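Local atomic coordinates of protein YibA (Escherichia coli, PDB entry 1OYZ), a protein that is of unknown function, folds into an elongated all-helical array containing HEAT repeats, and has only tentatively been linked to oxidoreductase activity. Residues L58-C63 against D89-I94; P162-L167 against N186-S191; D230-N235 against K251-V256. One frame throughout, in Å; residues are numbered along the deposited sequence.

Contact 1. Residues L58-C63 against D89-I94; sequences LAIEFC and DNVFNI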
ATOM      1  N   LEU A  58     -14.813 -24.038  -5.270  1.00 36.52           N
ATOM      2  CA  LEU A  58     -15.793 -23.399  -4.432  1.00 36.89           C
ATOM      3  C   LEU A  58     -15.583 -21.876  -4.448  1.00 36.45           C
ATOM      4  O   LEU A  58     -16.545 -21.110  -4.469  1.00 33.75           O
ATOM      5  CB  LEU A  58     -15.660 -23.956  -3.022  1.00 39.10           C
ATOM      6  CG  LEU A  58     -16.714 -23.643  -1.961  1.00 42.72           C
ATOM      7  CD1 LEU A  58     -16.539 -22.208  -1.462  1.00 42.77           C
ATOM      8  CD2 LEU A  58     -18.125 -23.882  -2.545  1.00 42.11           C
ATOM      9  N   ALA A  59     -14.324 -21.442  -4.434  1.00 34.11           N
ATOM     10  CA  ALA A  59     -14.029 -20.004  -4.446  1.00 33.91           C
ATOM     11  C   ALA A  59     -14.546 -19.359  -5.740  1.00 33.00           C
ATOM     12  O   ALA A  59     -15.160 -18.280  -5.720  1.00 32.28           O
ATOM     13  CB  ALA A  59     -12.518 -19.774  -4.296  1.00 32.97           C
ATOM     14  N   ILE A  60     -14.297 -20.039  -6.853  1.00 33.90           N
ATOM     15  CA  ILE A  60     -14.758 -19.597  -8.157  1.00 35.06           C
ATOM     16  C   ILE A  60     -16.287 -19.514  -8.127  1.00 36.12           C
ATOM     17  O   ILE A  60     -16.856 -18.460  -8.413  1.00 36.58           O
ATOM     18  CB  ILE A  60     -14.282 -20.565  -9.244  1.00 35.73           C
ATOM     19  CG1 ILE A  60     -12.781 -20.349  -9.467  1.00 34.71           C
ATOM     20  CG2 ILE A  60     -15.119 -20.382 -10.547  1.00 35.73           C
ATOM     21  CD1 ILE A  60     -12.100 -21.465 -10.256  1.00 36.04           C
ATOM     22  N   GLU A  61     -16.959 -20.587  -7.729  1.00 36.21           N
ATOM     23  CA  GLU A  61     -18.418 -20.514  -7.681  1.00 38.32           C
ATOM     24  C   GLU A  61     -18.878 -19.342  -6.813  1.00 37.19           C
ATOM     25  O   GLU A  61     -19.780 -18.584  -7.213  1.00 36.77           O
ATOM     26  CB  GLU A  61     -19.019 -21.798  -7.134  1.00 41.31           C
ATOM     27  CG  GLU A  61     -18.677 -23.010  -7.942  1.00 46.79           C
ATOM     28  CD  GLU A  61     -19.296 -24.254  -7.356  1.00 50.92           C
ATOM     29  OE1 GLU A  61     -19.007 -25.352  -7.873  1.00 53.70           O
ATOM     30  OE2 GLU A  61     -20.082 -24.134  -6.383  1.00 53.31           O
ATOM     31  N   PHE A  62     -18.277 -19.192  -5.631  1.00 35.53           N
ATOM     32  CA  PHE A  62     -18.633 -18.082  -4.746  1.00 35.85           C
ATOM     33  C   PHE A  62     -18.503 -16.765  -5.487  1.00 34.39           C
ATOM     34  O   PHE A  62     -19.212 -15.812  -5.189  1.00 34.12           O
ATOM     35  CB  PHE A  62     -17.724 -18.025  -3.511  1.00 36.90           C
ATOM     36  CG  PHE A  62     -18.279 -18.745  -2.320  1.00 37.66           C
ATOM     37  CD1 PHE A  62     -19.044 -19.897  -2.487  1.00 38.77           C
ATOM     38  CD2 PHE A  62     -18.027 -18.289  -1.035  1.00 39.25           C
ATOM     39  CE1 PHE A  62     -19.552 -20.581  -1.393  1.00 37.64           C
ATOM     40  CE2 PHE A  62     -18.527 -18.967   0.071  1.00 39.82           C
ATOM     41  CZ  PHE A  62     -19.295 -20.118  -0.109  1.00 38.05           C
ATOM     42  N   CYS A  63     -17.580 -16.717  -6.439  1.00 33.78           N
ATOM     43  CA  CYS A  63     -17.380 -15.505  -7.205  1.00 35.46           C
ATOM     44  C   CYS A  63     -18.633 -15.099  -7.968  1.00 36.53           C
ATOM     45  O   CYS A  63     -18.789 -13.933  -8.311  1.00 36.96           O
ATOM     46  CB  CYS A  63     -16.199 -15.669  -8.156  1.00 33.19           C
ATOM     47  SG  CYS A  63     -14.646 -15.315  -7.304  1.00 32.28           S
ATOM     48  N   ASP A  89      -4.842 -18.528 -15.733  1.00 40.60           N
ATOM     49  CA  ASP A  89      -5.370 -17.462 -16.575  1.00 38.60           C
ATOM     50  C   ASP A  89      -6.853 -17.222 -16.331  1.00 35.55           C
ATOM     51  O   ASP A  89      -7.286 -16.073 -16.226  1.00 33.45           O
ATOM     52  CB  ASP A  89      -5.141 -17.767 -18.058  1.00 41.67           C
ATOM     53  CG  ASP A  89      -3.698 -17.523 -18.489  1.00 43.74           C
ATOM     54  OD1 ASP A  89      -3.017 -16.662 -17.891  1.00 43.08           O
ATOM     55  OD2 ASP A  89      -3.251 -18.177 -19.449  1.00 46.48           O
ATOM     56  N   ASN A  90      -7.629 -18.302 -16.237  1.00 33.85           N
ATOM     57  CA  ASN A  90      -9.062 -18.176 -16.006  1.00 34.91           C
ATOM     58  C   ASN A  90      -9.355 -17.493 -14.663  1.00 34.16           C
ATOM     59  O   ASN A  90     -10.275 -16.681 -14.563  1.00 33.57           O
ATOM     60  CB  ASN A  90      -9.758 -19.546 -16.056  1.00 39.73           C
ATOM     61  CG  ASN A  90      -9.738 -20.178 -17.463  1.00 47.09           C
ATOM     62  OD1 ASN A  90     -10.507 -21.107 -17.756  1.00 50.23           O
ATOM     63  ND2 ASN A  90      -8.851 -19.677 -18.335  1.00 49.44           N
ATOM     64  N   VAL A  91      -8.578 -17.811 -13.630  1.00 30.99           N
ATOM     65  CA  VAL A  91      -8.813 -17.197 -12.336  1.00 28.83           C
ATOM     66  C   VAL A  91      -8.457 -15.723 -12.409  1.00 25.46           C
ATOM     67  O   VAL A  91      -9.186 -14.870 -11.917  1.00 26.60           O
ATOM     68  CB  VAL A  91      -8.013 -17.935 -11.211  1.00 28.99           C
ATOM     69  CG1 VAL A  91      -7.966 -17.080  -9.918  1.00 30.85           C
ATOM     70  CG2 VAL A  91      -8.683 -19.278 -10.911  1.00 28.35           C
ATOM     71  N   PHE A  92      -7.346 -15.421 -13.044  1.00 25.71           N
ATOM     72  CA  PHE A  92      -6.972 -14.039 -13.175  1.00 30.03           C
ATOM     73  C   PHE A  92      -8.107 -13.289 -13.888  1.00 29.64           C
ATOM     74  O   PHE A  92      -8.576 -12.253 -13.421  1.00 32.16           O
ATOM     75  CB  PHE A  92      -5.705 -13.905 -13.980  1.00 30.06           C
ATOM     76  CG  PHE A  92      -5.263 -12.522 -14.095  1.00 29.90           C
ATOM     77  CD1 PHE A  92      -4.536 -11.935 -13.077  1.00 31.22           C
ATOM     78  CD2 PHE A  92      -5.669 -11.752 -15.163  1.00 30.93           C
ATOM     79  CE1 PHE A  92      -4.219 -10.601 -13.122  1.00 29.36           C
ATOM     80  CE2 PHE A  92      -5.354 -10.410 -15.208  1.00 31.83           C
ATOM     81  CZ  PHE A  92      -4.633  -9.831 -14.190  1.00 30.22           C
ATOM     82  N   ASN A  93      -8.565 -13.832 -15.003  1.00 30.00           N
ATOM     83  CA  ASN A  93      -9.639 -13.193 -15.746  1.00 31.32           C
ATOM     84  C   ASN A  93     -10.865 -13.021 -14.902  1.00 30.73           C
ATOM     85  O   ASN A  93     -11.541 -11.984 -14.979  1.00 33.63           O
ATOM     86  CB  ASN A  93      -9.934 -13.988 -17.009  1.00 34.00           C
ATOM     87  CG  ASN A  93      -8.800 -13.875 -18.005  1.00 37.86           C
ATOM     88  OD1 ASN A  93      -8.575 -14.765 -18.820  1.00 42.67           O
ATOM     89  ND2 ASN A  93      -8.069 -12.766 -17.933  1.00 39.48           N
ATOM     90  N   ILE A  94     -11.157 -14.010 -14.071  1.00 27.97           N
ATOM     91  CA  ILE A  94     -12.292 -13.865 -13.196  1.00 28.59           C
ATOM     92  C   ILE A  94     -12.094 -12.672 -12.257  1.00 27.69           C
ATOM     93  O   ILE A  94     -13.001 -11.880 -12.087  1.00 30.04           O
ATOM     94  CB  ILE A  94     -12.524 -15.130 -12.379  1.00 31.96           C
ATOM     95  CG1 ILE A  94     -13.038 -16.240 -13.319  1.00 33.02           C
ATOM     96  CG2 ILE A  94     -13.512 -14.857 -11.246  1.00 31.95           C
ATOM     97  CD1 ILE A  94     -13.113 -17.608 -12.702  1.00 33.66           C
TER

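Contact 2. Residues P162-L167 against N186-S191; sequences PLLINL and NKYDNS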
ATOM      1  N   PRO A 162       1.139   8.753 -14.561  1.00 42.16           N
ATOM      2  CA  PRO A 162      -0.018   9.631 -14.697  1.00 39.71           C
ATOM      3  C   PRO A 162      -1.125   9.254 -13.702  1.00 39.73           C
ATOM      4  O   PRO A 162      -1.781  10.119 -13.133  1.00 39.20           O
ATOM      5  CB  PRO A 162      -0.431   9.418 -16.141  1.00 40.06           C
ATOM      6  CG  PRO A 162       0.889   9.061 -16.830  1.00 41.52           C
ATOM      7  CD  PRO A 162       1.525   8.144 -15.848  1.00 42.94           C
ATOM      8  N   LEU A 163      -1.328   7.957 -13.497  1.00 40.18           N
ATOM      9  CA  LEU A 163      -2.356   7.486 -12.566  1.00 38.95           C
ATOM     10  C   LEU A 163      -1.943   7.937 -11.165  1.00 36.86           C
ATOM     11  O   LEU A 163      -2.724   8.525 -10.427  1.00 36.40           O
ATOM     12  CB  LEU A 163      -2.467   5.961 -12.634  1.00 35.39           C
ATOM     13  CG  LEU A 163      -2.772   5.341 -14.010  1.00 38.53           C
ATOM     14  CD1 LEU A 163      -3.067   3.860 -13.776  1.00 35.23           C
ATOM     15  CD2 LEU A 163      -3.987   6.015 -14.722  1.00 34.22           C
ATOM     16  N   LEU A 164      -0.696   7.637 -10.836  1.00 35.76           N
ATOM     17  CA  LEU A 164      -0.072   8.016  -9.583  1.00 35.90           C
ATOM     18  C   LEU A 164      -0.293   9.508  -9.302  1.00 36.47           C
ATOM     19  O   LEU A 164      -0.736   9.898  -8.215  1.00 35.96           O
ATOM     20  CB  LEU A 164       1.425   7.706  -9.667  1.00 36.23           C
ATOM     21  CG  LEU A 164       1.924   6.546  -8.794  1.00 37.33           C
ATOM     22  CD1 LEU A 164       0.773   5.663  -8.364  1.00 36.26           C
ATOM     23  CD2 LEU A 164       2.983   5.756  -9.553  1.00 36.67           C
ATOM     24  N   ILE A 165      -0.019  10.341 -10.301  1.00 38.12           N
ATOM     25  CA  ILE A 165      -0.198  11.769 -10.148  1.00 37.94           C
ATOM     26  C   ILE A 165      -1.640  12.088  -9.811  1.00 37.95           C
ATOM     27  O   ILE A 165      -1.902  12.868  -8.895  1.00 38.08           O
ATOM     28  CB  ILE A 165       0.252  12.509 -11.435  1.00 40.80           C
ATOM     29  CG1 ILE A 165       1.762  12.372 -11.589  1.00 39.06           C
ATOM     30  CG2 ILE A 165      -0.131  13.983 -11.380  1.00 40.04           C
ATOM     31  CD1 ILE A 165       2.321  13.044 -12.829  1.00 42.22           C
ATOM     32  N   ASN A 166      -2.596  11.484 -10.517  1.00 38.06           N
ATOM     33  CA  ASN A 166      -3.990  11.790 -10.192  1.00 37.02           C
ATOM     34  C   ASN A 166      -4.336  11.330  -8.766  1.00 34.81           C
ATOM     35  O   ASN A 166      -5.114  11.987  -8.084  1.00 35.35           O
ATOM     36  CB  ASN A 166      -4.947  11.149 -11.205  1.00 40.97           C
ATOM     37  CG  ASN A 166      -6.198  11.997 -11.447  1.00 42.86           C
ATOM     38  OD1 ASN A 166      -6.107  13.127 -11.915  1.00 45.06           O
ATOM     39  ND2 ASN A 166      -7.366  11.458 -11.109  1.00 45.20           N
ATOM     40  N   LEU A 167      -3.749  10.223  -8.311  1.00 31.86           N
ATOM     41  CA  LEU A 167      -4.015   9.723  -6.958  1.00 31.41           C
ATOM     42  C   LEU A 167      -3.401  10.650  -5.900  1.00 32.08           C
ATOM     43  O   LEU A 167      -3.859  10.703  -4.761  1.00 31.48           O
ATOM     44  CB  LEU A 167      -3.493   8.281  -6.791  1.00 28.22           C
ATOM     45  CG  LEU A 167      -4.241   7.241  -7.660  1.00 30.90           C
ATOM     46  CD1 LEU A 167      -3.559   5.872  -7.629  1.00 31.07           C
ATOM     47  CD2 LEU A 167      -5.686   7.117  -7.171  1.00 29.76           C
ATOM     48  N   ASN A 186       9.739   4.179  -6.037  1.00 51.63           N
ATOM     49  CA  ASN A 186      10.278   3.982  -7.370  1.00 52.66           C
ATOM     50  C   ASN A 186      11.139   5.142  -7.865  1.00 52.13           C
ATOM     51  O   ASN A 186      11.648   5.115  -8.982  1.00 51.76           O
ATOM     52  CB  ASN A 186       9.138   3.725  -8.341  1.00 54.75           C
ATOM     53  CG  ASN A 186       8.412   2.421  -8.049  1.00 57.48           C
ATOM     54  OD1 ASN A 186       7.257   2.248  -8.426  1.00 59.77           O
ATOM     55  ND2 ASN A 186       9.097   1.490  -7.387  1.00 58.72           N
ATOM     56  N   LYS A 187      11.308   6.155  -7.025  1.00 52.87           N
ATOM     57  CA  LYS A 187      12.120   7.315  -7.372  1.00 53.08           C
ATOM     58  C   LYS A 187      11.682   7.976  -8.673  1.00 52.62           C
ATOM     59  O   LYS A 187      12.501   8.453  -9.448  1.00 52.57           O
ATOM     60  CB  LYS A 187      13.601   6.922  -7.450  1.00 54.75           C
ATOM     61  CG  LYS A 187      14.167   6.411  -6.122  1.00 55.39           C
ATOM     62  CD  LYS A 187      15.631   6.029  -6.250  1.00 57.51           C
ATOM     63  CE  LYS A 187      16.128   5.276  -5.025  1.00 58.11           C
ATOM     64  NZ  LYS A 187      17.596   5.080  -5.130  1.00 59.16           N
ATOM     65  N   TYR A 188      10.378   7.995  -8.908  1.00 51.66           N
ATOM     66  CA  TYR A 188       9.845   8.628 -10.094  1.00 51.91           C
ATOM     67  C   TYR A 188       9.991  10.141  -9.916  1.00 50.48           C
ATOM     68  O   TYR A 188       9.791  10.667  -8.822  1.00 48.30           O
ATOM     69  CB  TYR A 188       8.377   8.251 -10.258  1.00 55.53           C
ATOM     70  CG  TYR A 188       8.160   6.797 -10.595  1.00 59.96           C
ATOM     71  CD1 TYR A 188       6.918   6.191 -10.384  1.00 60.45           C
ATOM     72  CD2 TYR A 188       9.193   6.025 -11.150  1.00 60.69           C
ATOM     73  CE1 TYR A 188       6.707   4.852 -10.712  1.00 63.09           C
ATOM     74  CE2 TYR A 188       8.993   4.689 -11.479  1.00 62.70           C
ATOM     75  CZ  TYR A 188       7.747   4.104 -11.260  1.00 63.41           C
ATOM     76  OH  TYR A 188       7.552   2.766 -11.571  1.00 64.85           O
ATOM     77  N   ASP A 189      10.335  10.845 -10.982  1.00 49.33           N
ATOM     78  CA  ASP A 189      10.503  12.282 -10.851  1.00 48.49           C
ATOM     79  C   ASP A 189      10.240  13.052 -12.138  1.00 46.54           C
ATOM     80  O   ASP A 189      10.609  12.629 -13.231  1.00 47.21           O
ATOM     81  CB  ASP A 189      11.913  12.569 -10.307  1.00 47.57           C
ATOM     82  CG  ASP A 189      12.125  14.028  -9.921  1.00 48.14           C
ATOM     83  OD1 ASP A 189      11.131  14.759  -9.670  1.00 47.01           O
ATOM     84  OD2 ASP A 189      13.308  14.434  -9.851  1.00 46.36           O
ATOM     85  N   ASN A 190       9.551  14.173 -11.981  1.00 44.95           N
ATOM     86  CA  ASN A 190       9.228  15.070 -13.075  1.00 43.93           C
ATOM     87  C   ASN A 190       8.623  16.331 -12.473  1.00 44.59           C
ATOM     88  O   ASN A 190       8.267  16.375 -11.284  1.00 43.76           O
ATOM     89  CB  ASN A 190       8.272  14.433 -14.100  1.00 42.30           C
ATOM     90  CG  ASN A 190       6.935  14.038 -13.510  1.00 41.07           C
ATOM     91  OD1 ASN A 190       6.240  14.836 -12.887  1.00 37.82           O
ATOM     92  ND2 ASN A 190       6.560  12.790 -13.730  1.00 43.58           N
ATOM     93  N   SER A 191       8.513  17.362 -13.289  1.00 43.55           N
ATOM     94  CA  SER A 191       8.000  18.625 -12.804  1.00 43.70           C
ATOM     95  C   SER A 191       6.649  18.476 -12.101  1.00 42.76           C
ATOM     96  O   SER A 191       6.417  19.080 -11.061  1.00 42.89           O
ATOM     97  CB  SER A 191       7.908  19.605 -13.973  1.00 42.45           C
ATOM     98  OG  SER A 191       7.197  20.755 -13.578  1.00 47.91           O
TER

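Contact 3. Residues D230-N235 against K251-V256; sequences DELKKN and KTLLPV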
ATOM      1  N   ASP A 230      10.941  24.594   9.831  1.00 37.63           N
ATOM      2  CA  ASP A 230       9.960  24.594  10.908  1.00 40.14           C
ATOM      3  C   ASP A 230       9.885  23.275  11.674  1.00 38.98           C
ATOM      4  O   ASP A 230       9.718  23.272  12.890  1.00 38.75           O
ATOM      5  CB  ASP A 230       8.560  24.896  10.387  1.00 43.35           C
ATOM      6  CG  ASP A 230       8.444  26.274   9.789  1.00 46.95           C
ATOM      7  OD1 ASP A 230       7.403  26.533   9.144  1.00 47.24           O
ATOM      8  OD2 ASP A 230       9.381  27.085   9.967  1.00 49.43           O
ATOM      9  N   GLU A 231       9.975  22.167  10.947  1.00 37.94           N
ATOM     10  CA  GLU A 231       9.881  20.847  11.536  1.00 38.16           C
ATOM     11  C   GLU A 231      11.075  20.548  12.408  1.00 37.72           C
ATOM     12  O   GLU A 231      10.936  19.930  13.469  1.00 37.80           O
ATOM     13  CB  GLU A 231       9.767  19.797  10.436  1.00 36.79           C
ATOM     14  CG  GLU A 231       8.435  19.851   9.762  1.00 41.81           C
ATOM     15  CD  GLU A 231       7.309  19.527  10.711  1.00 42.88           C
ATOM     16  OE1 GLU A 231       6.221  20.116  10.565  1.00 44.51           O
ATOM     17  OE2 GLU A 231       7.517  18.681  11.612  1.00 45.90           O
ATOM     18  N   LEU A 232      12.257  20.978  11.977  1.00 34.83           N
ATOM     19  CA  LEU A 232      13.426  20.705  12.791  1.00 36.27           C
ATOM     20  C   LEU A 232      13.416  21.517  14.071  1.00 35.47           C
ATOM     21  O   LEU A 232      14.133  21.184  14.994  1.00 36.69           O
ATOM     22  CB  LEU A 232      14.720  20.971  12.000  1.00 36.98           C
ATOM     23  CG  LEU A 232      14.990  20.049  10.803  1.00 38.55           C
ATOM     24  CD1 LEU A 232      15.973  20.711   9.830  1.00 37.90           C
ATOM     25  CD2 LEU A 232      15.545  18.708  11.314  1.00 39.76           C
ATOM     26  N   LYS A 233      12.594  22.558  14.163  1.00 36.86           N
ATOM     27  CA  LYS A 233      12.612  23.362  15.395  1.00 40.59           C
ATOM     28  C   LYS A 233      11.640  22.893  16.467  1.00 41.00           C
ATOM     29  O   LYS A 233      11.572  23.459  17.556  1.00 41.33           O
ATOM     30  CB  LYS A 233      12.356  24.839  15.080  1.00 40.43           C
ATOM     31  CG  LYS A 233      13.461  25.463  14.246  1.00 44.06           C
ATOM     32  CD  LYS A 233      13.188  26.930  14.011  1.00 45.69           C
ATOM     33  CE  LYS A 233      14.400  27.640  13.423  1.00 47.61           C
ATOM     34  NZ  LYS A 233      14.196  29.123  13.499  1.00 51.78           N
ATOM     35  N   LYS A 234      10.893  21.847  16.167  1.00 42.81           N
ATOM     36  CA  LYS A 234       9.947  21.349  17.139  1.00 44.14           C
ATOM     37  C   LYS A 234      10.635  20.660  18.317  1.00 42.92           C
ATOM     38  O   LYS A 234      11.795  20.243  18.238  1.00 41.84           O
ATOM     39  CB  LYS A 234       8.958  20.421  16.442  1.00 45.68           C
ATOM     40  CG  LYS A 234       8.106  21.186  15.420  1.00 48.37           C
ATOM     41  CD  LYS A 234       7.085  20.296  14.739  1.00 50.18           C
ATOM     42  CE  LYS A 234       6.091  21.106  13.930  1.00 50.71           C
ATOM     43  NZ  LYS A 234       5.120  20.205  13.242  1.00 52.75           N
ATOM     44  N   ASN A 235       9.905  20.578  19.417  1.00 41.80           N
ATOM     45  CA  ASN A 235      10.377  19.951  20.635  1.00 43.82           C
ATOM     46  C   ASN A 235      10.514  18.443  20.377  1.00 42.50           C
ATOM     47  O   ASN A 235      11.469  17.801  20.814  1.00 41.10           O
ATOM     48  CB  ASN A 235       9.374  20.215  21.745  1.00 45.91           C
ATOM     49  CG  ASN A 235      10.012  20.205  23.093  1.00 51.13           C
ATOM     50  OD1 ASN A 235      10.798  21.100  23.420  1.00 53.52           O
ATOM     51  ND2 ASN A 235       9.693  19.190  23.900  1.00 51.97           N
ATOM     52  N   LYS A 251      23.210  23.595   2.734  1.00 30.91           N
ATOM     53  CA  LYS A 251      23.891  23.975   3.972  1.00 30.24           C
ATOM     54  C   LYS A 251      23.178  25.002   4.819  1.00 32.03           C
ATOM     55  O   LYS A 251      23.655  25.370   5.886  1.00 32.31           O
ATOM     56  CB  LYS A 251      25.308  24.438   3.668  1.00 29.42           C
ATOM     57  CG  LYS A 251      26.189  23.384   2.988  1.00 31.20           C
ATOM     58  CD  LYS A 251      27.647  23.884   2.865  1.00 34.32           C
ATOM     59  CE  LYS A 251      28.584  22.790   2.369  1.00 35.29           C
ATOM     60  NZ  LYS A 251      27.956  22.077   1.204  1.00 39.20           N
ATOM     61  N   THR A 252      22.028  25.463   4.355  1.00 31.05           N
ATOM     62  CA  THR A 252      21.274  26.424   5.131  1.00 33.73           C
ATOM     63  C   THR A 252      20.826  25.765   6.433  1.00 32.22           C
ATOM     64  O   THR A 252      20.538  26.441   7.414  1.00 31.53           O
ATOM     65  CB  THR A 252      19.998  26.882   4.409  1.00 33.42           C
ATOM     66  OG1 THR A 252      20.333  27.373   3.115  1.00 36.79           O
ATOM     67  CG2 THR A 252      19.315  27.977   5.211  1.00 36.33           C
ATOM     68  N   LEU A 253      20.753  24.443   6.426  1.00 32.24           N
ATOM     69  CA  LEU A 253      20.307  23.727   7.603  1.00 32.34           C
ATOM     70  C   LEU A 253      21.391  23.335   8.598  1.00 32.12           C
ATOM     71  O   LEU A 253      21.091  22.743   9.633  1.00 29.68           O
ATOM     72  CB  LEU A 253      19.532  22.470   7.204  1.00 33.74           C
ATOM     73  CG  LEU A 253      18.241  22.706   6.430  1.00 35.35           C
ATOM     74  CD1 LEU A 253      18.598  23.080   5.030  1.00 40.32           C
ATOM     75  CD2 LEU A 253      17.393  21.446   6.394  1.00 37.57           C
ATOM     76  N   LEU A 254      22.647  23.656   8.309  1.00 30.81           N
ATOM     77  CA  LEU A 254      23.697  23.287   9.241  1.00 30.84           C
ATOM     78  C   LEU A 254      23.563  23.946  10.596  1.00 30.15           C
ATOM     79  O   LEU A 254      23.650  23.285  11.612  1.00 31.71           O
ATOM     80  CB  LEU A 254      25.075  23.580   8.644  1.00 31.05           C
ATOM     81  CG  LEU A 254      25.489  22.605   7.538  1.00 32.00           C
ATOM     82  CD1 LEU A 254      26.758  23.103   6.832  1.00 32.48           C
ATOM     83  CD2 LEU A 254      25.735  21.240   8.136  1.00 33.01           C
ATOM     84  N   PRO A 255      23.313  25.259  10.634  1.00 33.64           N
ATOM     85  CA  PRO A 255      23.188  25.922  11.936  1.00 33.86           C
ATOM     86  C   PRO A 255      22.206  25.253  12.889  1.00 35.46           C
ATOM     87  O   PRO A 255      22.559  24.932  14.026  1.00 34.54           O
ATOM     88  CB  PRO A 255      22.757  27.338  11.551  1.00 35.17           C
ATOM     89  CG  PRO A 255      23.441  27.527  10.214  1.00 35.12           C
ATOM     90  CD  PRO A 255      23.069  26.225   9.544  1.00 33.13           C
ATOM     91  N   VAL A 256      20.982  25.025  12.411  1.00 34.79           N
ATOM     92  CA  VAL A 256      19.948  24.413  13.217  1.00 34.81           C
ATOM     93  C   VAL A 256      20.306  22.990  13.605  1.00 34.56           C
ATOM     94  O   VAL A 256      19.992  22.553  14.700  1.00 32.61           O
ATOM     95  CB  VAL A 256      18.591  24.398  12.471  1.00 38.31           C
ATOM     96  CG1 VAL A 256      18.123  25.812  12.217  1.00 40.67           C
ATOM     97  CG2 VAL A 256      18.731  23.664  11.146  1.00 38.84           C
TER

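Contact 1. Residues L58-C63 against D89-I94
Ile60 spreads its two branches over two side chains of the facing helix segment, the ethyl arm meeting Val91 and the branch methyl meeting Ile94. Its CD1 lies 4.1 Å from Val91 CG2, and its CG2 lies 4.0 Å from Ile94 CD1; in both pairs the side chains cross at about a right angle, so methyl groups touch at single points and no chain lies alongside another. The torsions explain why each branch has its own partner. With CG2 anti to the backbone N and CG1 beside it (chi1 -74°), the residue forks, and both branches bend round to the other helix although the CB itself is not aimed at it. Ile94 forks in the same way, but its CB points to the other segment: its extended ethyl arm brings CD1 to Ile60, while its CG2 sits 4.1 Å from Cys63 SG. The sulfur thus packs against a methyl group and closes the row Val91, Ile60, Ile94, Cys63.

The backbones stay well apart. The axes of the two segments approach to 11.5 Å at an angle of 29°, running in roughly the same direction, and the nearest CA pair, Ile60 and Val91, is separated by 7.7 Å. Only 155 Å² is buried in total, which fits contact through side-chain ends. The intervening helix 68-80 packs against both segments, its Leu78 touching Ala59, Cys63 and Val91. Segment 89-94 also meets helix 105-121, where Val91 packs on Arg118 and Phe92 on Thr115.

Two nearly parallel helices, separated in sequence by one helix that packs against both, form the arrangement expected of an alpha-solenoid, consistent with the HEAT-type architecture of this protein.

Contact 2. Residues P162-L167 against N186-S191
The segment 162-167 is helical, whereas 186-191 is a turn passing alongside it, with Leu164 CA 9.9 Å from Tyr188 CA and Ile165 CA 10.4 Å from Asn190 CA. The geometry is consistent with a turn between helices of a HEAT-like array, leading here from helix 173-186 into helix 191-200. A Schellman motif ends the first of these helices: Lys187 takes a positive phi of 55°, and two bonds run back into the last helical turn. Asn190 then serves as the N-cap of the next helix.

Between the Schellman residue and the N-cap, Tyr188 presents a ring edge to Leu164. Its CG lies anti to the carbonyl carbon (chi1 -68°), which carries the ring to the leucine methyl CD2. That methyl sits near the ring plane and is shared by two carbons, lying 4.0 Å from both Tyr188 CD1 and Tyr188 CE1; the side chains cross at about a right angle. One face of the same ring is overlain by Asn186 CB, 3.2 Å above the plane and offset toward the rim, so the turn packs partly on itself. Leu164 also touches Ile152 and Ile183, which places this methyl-to-edge contact at the border of the packing among helices 142-153, 161-168 and 173-186.

The second touch comes one residue further along the helix, from Ile165, which also packs on Asp192 and Ile193. Asn190 OD1 is engaged by the backbone N of Ile193, its capping bond, and Ile165 CD1 meets the end of that amide, equally near Asn190 OD1 and Asn190 ND2 at 4.3 Å each.

Contact 3. Residues D230-N235 against K251-V256
Leu232 meets Leu253 and Val256 through a single methyl. Its CB points toward 251-256, yet Leu232 CB and CG stand 4.9 and 5.2 Å from Val256 CG2, and only CD1 closes the gap. Nearly anti to CA (chi2 159°), CD1 makes both contacts of the residue: 3.8 Å to Leu253 CD2 and a looser 4.2 Å to Val256 CG2. The other methyl, Leu232 CD2, turns aside and remains 5.9 Å from Val256 CG2.

Leu253 answers with its own extended methyl. Its second torsion of 75° puts CD1 to one side and leaves CD2 anti to CA, so that CD2 reaches the other leucine; the two side chains cross at about a right angle and meet methyl to methyl. Both also touch Ala245 of helix 239-248, the helix between the two segments in sequence. Beside them, Lys233 brushes the side of Val256 with CE alone, 4.3 Å from Val256 CG1, and its NZ lies farther from that methyl.

The salt bridge of segment 230-235 lies away from the contact. There Lys234 NZ meets Glu231 OE1 at 2.9 Å, approaching on the syn side and 28° out of the carboxylate plane, and Arg209 forms a second salt bridge to that oxygen. The pairing joins the end of helix 225-232 to the turn that follows it.

Across the contact itself the interaction is entirely between carbon atoms, over 145 Å² of buried surface. Its chemistry implies hydrophobic and dispersion forces that depend on shape and impose little directional constraint.

The three contacts follow one another in series along the chain and sample a long helical array at widely separated places. Contact 1 and contact 3 lie on opposite sides of the chain's centre, with their own centres 55 Å apart and nearest atoms about 40 Å apart. Contact 2 falls between them in sequence, its centre 33 Å from that of contact 1 and 28 Å from that of contact 3. None touches another: about 14 Å separates the nearest atoms of contacts 1 and 2, and about 18 Å those of contacts 2 and 3. Each joins parts flanking a single intervening helix; all three are packing within the array, with no ligand site identified.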